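Local atomic coordinates of MutT/nudix family protein (Shewanella oneidensis, PDB entry 3GZ5), a protein that probably binds DNA as an ADP-ribose-dependent transcriptional regulator of NAD metabolism, combining a Nudix domain with a winged helix-turn-helix domain. Residues 30-33 with 34-37; 156-159 with 160-164; 172-176 with 177-181; 190-193 with 194-197. One frame throughout, in Å; residues are numbered along the deposited sequence.

Contact 1: 30-33 with 34-37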
# COMPACT_ATOMS: atom_id res chain seq x y z
N PHE B 30 -12.78 8.36 7.22
CA PHE B 30 -12.98 9.80 7.01
C PHE B 30 -14.32 10.06 6.37
O PHE B 30 -14.82 9.27 5.56
CB PHE B 30 -11.95 10.39 6.04
CG PHE B 30 -10.56 10.35 6.52
CD1 PHE B 30 -10.06 11.35 7.32
CD2 PHE B 30 -9.72 9.34 6.13
CE1 PHE B 30 -8.74 11.33 7.76
CE2 PHE B 30 -8.40 9.30 6.57
CZ PHE B 30 -7.92 10.31 7.39
N THR B 31 -14.87 11.21 6.70
CA THR B 31 -15.96 11.78 5.92
C THR B 31 -15.66 13.26 5.68
O THR B 31 -14.63 13.80 6.12
CB THR B 31 -17.33 11.56 6.60
OG1 THR B 31 -18.37 11.90 5.69
CG2 THR B 31 -17.47 12.41 7.87
N TYR B 32 -16.56 13.93 4.98
CA TYR B 32 -16.43 15.34 4.78
C TYR B 32 -17.72 16.03 5.20
O TYR B 32 -18.80 15.72 4.69
CB TYR B 32 -16.09 15.62 3.32
CG TYR B 32 -16.03 17.08 3.00
CD1 TYR B 32 -14.88 17.83 3.28
CD2 TYR B 32 -17.11 17.72 2.40
CE1 TYR B 32 -14.83 19.17 2.97
CE2 TYR B 32 -17.08 19.05 2.10
CZ TYR B 32 -15.94 19.77 2.38
OH TYR B 32 -15.94 21.10 2.07
N HIS B 33 -17.62 16.93 6.16
CA HIS B 33 -18.80 17.63 6.64
C HIS B 33 -18.45 19.00 7.21
O HIS B 33 -17.47 19.14 7.96
CB HIS B 33 -19.53 16.80 7.69
CG HIS B 33 -20.90 17.30 8.03
ND1 HIS B 33 -21.24 17.77 9.29
CD2 HIS B 33 -22.03 17.40 7.28
CE1 HIS B 33 -22.50 18.14 9.30
NE2 HIS B 33 -23.01 17.92 8.09
N ASP B 34 -19.21 20.01 6.79
CA ASP B 34 -19.35 21.25 7.53
C ASP B 34 -18.05 21.95 7.98
O ASP B 34 -17.84 22.07 9.18
CB ASP B 34 -20.21 20.96 8.78
CG ASP B 34 -20.86 22.22 9.38
OD1 ASP B 34 -22.12 22.30 9.34
OD2 ASP B 34 -20.12 23.10 9.90
N GLN B 35 -17.15 22.37 7.09
CA GLN B 35 -16.90 21.78 5.78
C GLN B 35 -15.42 21.42 5.84
O GLN B 35 -14.56 22.03 5.19
CB GLN B 35 -17.23 22.72 4.61
CG GLN B 35 -16.87 24.19 4.78
CD GLN B 35 -17.94 24.96 5.54
OE1 GLN B 35 -18.98 24.40 5.90
NE2 GLN B 35 -17.69 26.26 5.78
N GLN B 36 -15.14 20.41 6.66
CA GLN B 36 -13.80 19.93 6.93
C GLN B 36 -13.80 18.39 6.88
O GLN B 36 -14.85 17.75 6.82
CB GLN B 36 -13.38 20.40 8.33
CG GLN B 36 -14.37 20.02 9.43
CD GLN B 36 -14.19 20.81 10.72
OE1 GLN B 36 -15.02 20.71 11.63
NE2 GLN B 36 -13.11 21.59 10.81
N LEU B 37 -12.60 17.82 6.88
CA LEU B 37 -12.43 16.39 7.09
C LEU B 37 -12.76 16.05 8.52
O LEU B 37 -12.29 16.71 9.43
CB LEU B 37 -10.98 16.00 6.84
CG LEU B 37 -10.57 16.05 5.39
CD1 LEU B 37 -9.06 16.16 5.30
CD2 LEU B 37 -11.12 14.81 4.65

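Contact 2: 156-159 with 160-164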
# COMPACT_ATOMS: atom_id res chain seq x y z
N LEU B 156 -4.58 9.90 1.48
CA LEU B 156 -5.72 10.63 0.93
C LEU B 156 -5.31 11.80 0.02
O LEU B 156 -5.93 12.03 -1.02
CB LEU B 156 -6.60 11.17 2.05
CG LEU B 156 -7.61 10.25 2.69
CD1 LEU B 156 -8.78 11.14 3.04
CD2 LEU B 156 -8.02 9.16 1.75
N THR B 157 -4.27 12.51 0.43
CA THR B 157 -3.65 13.53 -0.41
C THR B 157 -3.21 12.99 -1.78
O THR B 157 -3.53 13.62 -2.78
CB THR B 157 -2.50 14.24 0.36
OG1 THR B 157 -3.07 14.82 1.54
CG2 THR B 157 -1.88 15.32 -0.48
N GLN B 158 -2.54 11.83 -1.81
CA GLN B 158 -2.20 11.18 -3.08
C GLN B 158 -3.44 10.72 -3.86
O GLN B 158 -3.46 10.79 -5.09
CB GLN B 158 -1.23 10.00 -2.91
CG GLN B 158 0.10 10.33 -2.25
CD GLN B 158 0.91 11.41 -2.98
OE1 GLN B 158 1.03 12.55 -2.50
NE2 GLN B 158 1.48 11.04 -4.14
N LYS B 159 -4.46 10.24 -3.16
CA LYS B 159 -5.71 9.91 -3.83
C LYS B 159 -6.33 11.14 -4.53
O LYS B 159 -6.87 11.01 -5.61
CB LYS B 159 -6.73 9.30 -2.86
CG LYS B 159 -6.32 7.98 -2.26
CD LYS B 159 -6.25 6.88 -3.28
CE LYS B 159 -5.74 5.66 -2.57
NZ LYS B 159 -5.87 4.44 -3.42
N ALA B 160 -6.26 12.31 -3.89
CA ALA B 160 -6.77 13.57 -4.47
C ALA B 160 -6.00 13.95 -5.74
O ALA B 160 -6.53 14.63 -6.61
CB ALA B 160 -6.72 14.71 -3.46
N LEU B 161 -4.76 13.48 -5.85
CA LEU B 161 -3.89 13.79 -6.98
C LEU B 161 -4.07 12.87 -8.18
O LEU B 161 -3.87 13.28 -9.34
CB LEU B 161 -2.42 13.74 -6.53
CG LEU B 161 -1.75 14.99 -5.91
CD1 LEU B 161 -0.26 14.71 -5.79
CD2 LEU B 161 -1.96 16.27 -6.74
N TYR B 162 -4.43 11.62 -7.89
CA TYR B 162 -4.44 10.59 -8.94
C TYR B 162 -5.76 9.86 -9.12
O TYR B 162 -5.81 8.93 -9.90
CB TYR B 162 -3.33 9.56 -8.70
CG TYR B 162 -1.95 10.13 -8.78
CD1 TYR B 162 -1.36 10.43 -10.00
CD2 TYR B 162 -1.23 10.38 -7.61
CE1 TYR B 162 -0.07 10.98 -10.07
CE2 TYR B 162 0.06 10.92 -7.66
CZ TYR B 162 0.63 11.21 -8.89
OH TYR B 162 1.89 11.73 -8.90
N SER B 163 -6.80 10.26 -8.39
CA SER B 163 -8.11 9.58 -8.50
C SER B 163 -9.28 10.51 -8.13
O SER B 163 -9.06 11.68 -7.81
CB SER B 163 -8.14 8.32 -7.60
OG SER B 163 -8.29 8.65 -6.23
N LEU B 164 -10.51 9.98 -8.18
CA LEU B 164 -11.71 10.65 -7.67
C LEU B 164 -12.27 9.91 -6.46
O LEU B 164 -13.43 10.09 -6.09
CB LEU B 164 -12.79 10.77 -8.76
CG LEU B 164 -12.45 11.50 -10.06
CD1 LEU B 164 -13.62 11.45 -11.04
CD2 LEU B 164 -12.11 12.97 -9.78

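Contact 3: 172-176 with 177-181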
# COMPACT_ATOMS: atom_id res chain seq x y z
N GLU B 172 -24.36 11.03 -2.01
CA GLU B 172 -24.68 10.85 -3.41
C GLU B 172 -26.15 11.24 -3.59
O GLU B 172 -26.98 10.90 -2.74
CB GLU B 172 -24.45 9.39 -3.79
CG GLU B 172 -23.64 9.18 -5.05
CD GLU B 172 -22.14 8.97 -4.81
OE1 GLU B 172 -21.59 9.43 -3.77
OE2 GLU B 172 -21.50 8.36 -5.69
N PRO B 173 -26.49 11.99 -4.66
CA PRO B 173 -25.60 12.56 -5.68
C PRO B 173 -24.91 13.84 -5.19
O PRO B 173 -25.39 14.48 -4.25
CB PRO B 173 -26.55 12.90 -6.83
CG PRO B 173 -27.82 13.28 -6.13
CD PRO B 173 -27.90 12.35 -4.92
N PHE B 174 -23.79 14.19 -5.81
CA PHE B 174 -23.08 15.43 -5.46
C PHE B 174 -22.82 16.29 -6.70
O PHE B 174 -22.92 15.81 -7.83
CB PHE B 174 -21.74 15.10 -4.77
CG PHE B 174 -20.86 14.18 -5.57
CD1 PHE B 174 -20.75 12.84 -5.23
CD2 PHE B 174 -20.16 14.64 -6.69
CE1 PHE B 174 -19.96 11.99 -5.97
CE2 PHE B 174 -19.37 13.80 -7.43
CZ PHE B 174 -19.26 12.47 -7.07
N THR B 175 -22.46 17.55 -6.49
CA THR B 175 -22.11 18.43 -7.60
C THR B 175 -20.63 18.41 -7.81
O THR B 175 -19.87 17.98 -6.95
CB THR B 175 -22.57 19.88 -7.38
OG1 THR B 175 -21.92 20.41 -6.23
CG2 THR B 175 -24.09 19.94 -7.20
N LEU B 176 -20.21 18.85 -8.97
CA LEU B 176 -18.81 18.85 -9.31
C LEU B 176 -18.00 19.89 -8.52
O LEU B 176 -16.85 19.64 -8.21
CB LEU B 176 -18.67 19.00 -10.81
CG LEU B 176 -17.46 18.24 -11.31
CD1 LEU B 176 -17.86 17.30 -12.42
CD2 LEU B 176 -16.43 19.25 -11.77
N PRO B 177 -18.58 21.08 -8.22
CA PRO B 177 -17.99 21.97 -7.22
C PRO B 177 -17.79 21.37 -5.82
O PRO B 177 -16.80 21.70 -5.17
CB PRO B 177 -19.01 23.13 -7.16
CG PRO B 177 -19.60 23.15 -8.52
CD PRO B 177 -19.74 21.71 -8.88
N GLU B 178 -18.72 20.54 -5.34
CA GLU B 178 -18.52 19.78 -4.10
C GLU B 178 -17.28 18.88 -4.17
O GLU B 178 -16.47 18.84 -3.24
CB GLU B 178 -19.73 18.89 -3.81
CG GLU B 178 -20.99 19.61 -3.38
CD GLU B 178 -22.14 18.64 -3.15
OE1 GLU B 178 -23.32 19.07 -3.19
OE2 GLU B 178 -21.87 17.44 -2.94
N LEU B 179 -17.17 18.15 -5.28
CA LEU B 179 -16.10 17.20 -5.49
C LEU B 179 -14.77 17.94 -5.55
O LEU B 179 -13.79 17.54 -4.93
CB LEU B 179 -16.33 16.43 -6.78
CG LEU B 179 -15.29 15.38 -7.12
CD1 LEU B 179 -15.21 14.28 -6.03
CD2 LEU B 179 -15.51 14.78 -8.53
N GLN B 180 -14.74 19.03 -6.31
CA GLN B 180 -13.56 19.88 -6.40
C GLN B 180 -13.14 20.37 -5.02
O GLN B 180 -11.96 20.33 -4.68
CB GLN B 180 -13.82 21.07 -7.33
CG GLN B 180 -12.61 21.97 -7.47
CD GLN B 180 -12.81 23.05 -8.50
OE1 GLN B 180 -13.47 22.84 -9.52
NE2 GLN B 180 -12.22 24.21 -8.26
N HIS B 181 -14.10 20.84 -4.22
CA HIS B 181 -13.77 21.35 -2.90
C HIS B 181 -13.17 20.30 -1.95
O HIS B 181 -12.20 20.60 -1.25
CB HIS B 181 -14.95 22.07 -2.25
CG HIS B 181 -14.56 22.82 -1.01
ND1 HIS B 181 -13.58 23.80 -1.01
CD2 HIS B 181 -14.97 22.69 0.27
CE1 HIS B 181 -13.43 24.26 0.22
NE2 HIS B 181 -14.25 23.61 1.02

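Contact 4: 190-193 with 194-197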
# COMPACT_ATOMS: atom_id res chain seq x y z
N PRO B 190 -6.13 25.61 -3.26
CA PRO B 190 -7.12 25.84 -4.31
C PRO B 190 -6.68 25.17 -5.59
O PRO B 190 -5.49 25.16 -5.89
CB PRO B 190 -7.12 27.36 -4.48
CG PRO B 190 -6.73 27.88 -3.14
CD PRO B 190 -5.76 26.87 -2.57
N ILE B 191 -7.61 24.56 -6.32
CA ILE B 191 -7.24 23.91 -7.57
C ILE B 191 -7.94 24.54 -8.77
O ILE B 191 -8.86 25.35 -8.61
CB ILE B 191 -7.41 22.34 -7.55
CG1 ILE B 191 -8.89 21.93 -7.57
CG2 ILE B 191 -6.65 21.72 -6.38
CD1 ILE B 191 -9.12 20.44 -7.76
N GLN B 192 -7.48 24.16 -9.95
CA GLN B 192 -7.82 24.81 -11.19
C GLN B 192 -9.11 24.22 -11.81
O GLN B 192 -9.08 23.25 -12.57
CB GLN B 192 -6.60 24.78 -12.13
CG GLN B 192 -5.89 23.39 -12.28
CD GLN B 192 -4.94 22.99 -11.12
OE1 GLN B 192 -5.05 23.46 -9.99
NE2 GLN B 192 -4.00 22.09 -11.43
N GLY B 193 -10.25 24.83 -11.46
CA GLY B 193 -11.58 24.33 -11.83
C GLY B 193 -11.80 23.70 -13.20
O GLY B 193 -12.51 22.69 -13.32
N LYS B 194 -11.19 24.28 -14.22
CA LYS B 194 -11.46 23.93 -15.62
C LYS B 194 -10.57 22.78 -16.09
O LYS B 194 -10.98 21.97 -16.93
CB LYS B 194 -11.30 25.17 -16.50
CG LYS B 194 -11.14 24.92 -17.99
CD LYS B 194 -12.45 25.15 -18.75
CE LYS B 194 -12.18 25.70 -20.15
NZ LYS B 194 -11.35 24.77 -20.98
N SER B 195 -9.35 22.73 -15.54
CA SER B 195 -8.50 21.55 -15.70
C SER B 195 -9.18 20.33 -15.04
O SER B 195 -9.27 19.26 -15.64
CB SER B 195 -7.12 21.78 -15.08
OG SER B 195 -6.51 22.97 -15.55
N PHE B 196 -9.65 20.53 -13.81
CA PHE B 196 -10.30 19.48 -13.02
C PHE B 196 -11.49 18.87 -13.75
O PHE B 196 -11.52 17.65 -13.96
CB PHE B 196 -10.73 20.01 -11.65
CG PHE B 196 -11.23 18.95 -10.71
CD1 PHE B 196 -10.38 17.92 -10.27
CD2 PHE B 196 -12.55 18.98 -10.25
CE1 PHE B 196 -10.85 16.93 -9.38
CE2 PHE B 196 -13.02 17.99 -9.36
CZ PHE B 196 -12.16 16.97 -8.93
N ARG B 197 -12.44 19.72 -14.15
CA ARG B 197 -13.58 19.34 -15.01
C ARG B 197 -13.18 18.59 -16.28
O ARG B 197 -13.77 17.56 -16.60
CB ARG B 197 -14.43 20.55 -15.36
CG ARG B 197 -15.50 20.82 -14.34
CD ARG B 197 -15.95 22.26 -14.37
NE ARG B 197 -16.87 22.57 -13.27
CZ ARG B 197 -16.50 22.87 -12.03
NH1 ARG B 197 -15.21 22.89 -11.67
NH2 ARG B 197 -17.43 23.14 -11.12

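Contact 1: 30-33 with 34-37
Residues 30-33 and 34-37 meet as the closed end of a beta hairpin in the Nudix domain, where strand 22-33 turns back into strand 36-43 through the two-residue loop Asp-34 and Gln-35. His-33 and Gln-36 form the hydrogen-bonded antiparallel pair that closes the loop. His-33 N donates to Gln-36 O at 3.0 Å, nearly in line with the carbonyl bond, whereas the return bond, from Gln-36 N to His-33 O, enters from above the carbonyl plane. His-33 O takes a further hydrogen bond from Lys-38 NZ. The reversal is tight: the peptide between Asp-34 and Gln-35 is cis, and Asp-34 has a positive phi of 50°. One step further from the loop, Tyr-32 and Leu-37 are the non-hydrogen-bonded pair, with CA atoms 4.7 Å apart. Here the strands are linked by CA-H...O contacts, among them Leu-37 CA to Thr-31 O at 3.5 Å. Tyr-32 swings its CG anti to the backbone N (chi1 176°), which lays the phenol along the returning strand until its OH lies 3.3 Å from Gln-35 CB. That face of the hairpin, carrying Tyr-32 and Leu-37, packs on helix 176-187 of the winged-helix region, and Phe-30 meets helix 145-162. On the face carrying His-33 and Gln-36, the imidazole stacks with Tyr-115. Asp-34 also touches this imidazole: its CB lies over one ring face in a CH-pi contact, displaced toward the rim, 3.7 Å from the centroid.

Contact 2: 156-159 with 160-164
Lys-159, Gln-158 and Ala-160 carry most of this contact at the C-terminal end of helix 145-162, whose last turns run from 156 to 162 before the chain leaves at Ser-163. Lys-159 does so chiefly through its carbonyl. Ser-163, the first residue to leave helical geometry, brings its hydroxyl back to that oxygen, with OG donating to Lys-159 O at 2.8 Å. With OG set between the backbone N and carbonyl carbon (chi1 76°), the serine folds back over the helix end. Its own N adds a weak bond to Lys-159 O, while OG also accepts from Val-165 N, so one side chain links the final turn to the departing chain. The ammonium of Lys-159 runs elsewhere, to a salt bridge with Glu-88. Gln-158 curls at chi2, and its amide lies beside the Tyr-162 ring, both groups pointing the same way. NE2 of Gln-158 sits at the ring edge, 3.8 Å from Tyr-162 CE2, with the two planes turned 56° apart. Gln-158 OE1 is 4.1 Å from Leu-161 CD1. Tyr-162 OH reaches across the dimer to Leu-235 O of the second subunit. Ala-160 N donates to Leu-156 O at 2.9 Å, a regular helical bond, whereas those from Leu-161 N and Tyr-162 N are weak. Around this end, Ala-160 and Leu-156 pack on Leu-186 of helix 176-187, and Leu-164 meets Phe-196 of helix 193-203.

Contact 3: 172-176 with 177-181
Thr-175 holds OG1 between its backbone N and carbonyl carbon (chi1 62°), turning the hydroxyl toward the first turn of the helix, where it accepts a weak hydrogen bond from Glu-178 N at 3.3 Å. Glu-178 sets CG beside its own backbone N and extends beyond it, so its chain runs back across the threonine at about a right angle. Glu-178 CG passes 3.1 Å from Thr-175 OG1, and Glu-178 OE2 comes to 3.0 Å from Phe-174 CB; OE1 makes a salt bridge to Arg-213. The regular helical bonds start at once, with Leu-179 N donating to Thr-175 O at 3.2 Å and Gln-180 N to Leu-176 O at 2.9 Å. Pro-177, which has no N-H to offer, fits the first turn, though its CD presses closely on Leu-176 CB. Phe-174 CE2 lies 4.1 Å from Leu-179 CB, and both side chains touch Leu-206 of strand 206-213. Thr-175 is thus the N-cap residue, its capping bond weak, placed where the short, weakly bonded strand about 174-175 gives way to helix 176-187, the strand-to-helix junction that leads into the helix-turn-helix of a winged-helix domain.

Contact 4: 190-193 with 194-197
Ile-191 and Phe-196 meet across the start of helix 193-203, in the turn that follows helix 176-187. The isoleucine chain carries CD1 over one face of the phenyl ring. The methyl stands 3.7 Å above the ring plane, nearer the rim than the middle, and comes to the CG and CD1 side of Phe-196, a CH-pi contact over the face. His-183 meets the same aromatic edge-to-face. Gln-192, at the N-cap position, sets CG between its backbone N and carbonyl carbon (chi1 48°), which brings Gln-192 CG to 3.4 Å from Ser-195 OG; the bend at chi2 turns only the amide. Its carbonyl takes up the helix: Phe-196 N donates to Gln-192 O at 3.0 Å, almost straight. Gly-193 O is gripped twice by one residue. Arg-197 N binds it at 3.1 Å in the usual helical manner. The arginine chain, extended from CG to NE, turns its guanidinium at the last torsion (chi4 83°), which brings NH1 to the same oxygen. Arg-197 NH1 reaches Gly-193 O at 3.2 Å, with the oxygen lying at the guanidinium edge close to its plane, and the two donors approach from opposite faces of the carbonyl. Helix 193-203, which follows helix 176-187 in a helix-turn-helix arrangement, is probably the DNA-recognition helix. The chemistry implies that its first turn is tied to helix 176-187 partly by a polar link, through one arginine nitrogen, NH1, that serves both Gly-193 O and Gln-180 OE1; two acceptors on NH1 probably limit rotation of the guanidinium.

Contact 4 lies at the surface and is the furthest of the four from the chain's centre, whereas contacts 1, 2 and 3 are partly buried. Contact 1 is built from strands, its backbone pairing closing a Nudix hairpin; the others lie at helix ends, contact 2 at a C-terminus and contacts 3 and 4 at N-termini. Phe-30 of contact 1 packs on Leu-156 of contact 2. Leu-164 then meets both Leu-179 of contact 3 and Phe-196 of contact 4, an apolar join. Contacts 3 and 4 share a polar one, Gln-180 with Arg-197, between successive helices. Their helix starts differ: a weak hydroxyl cap in contact 3, against a carbonyl held by two donors of one arginine in contact 4.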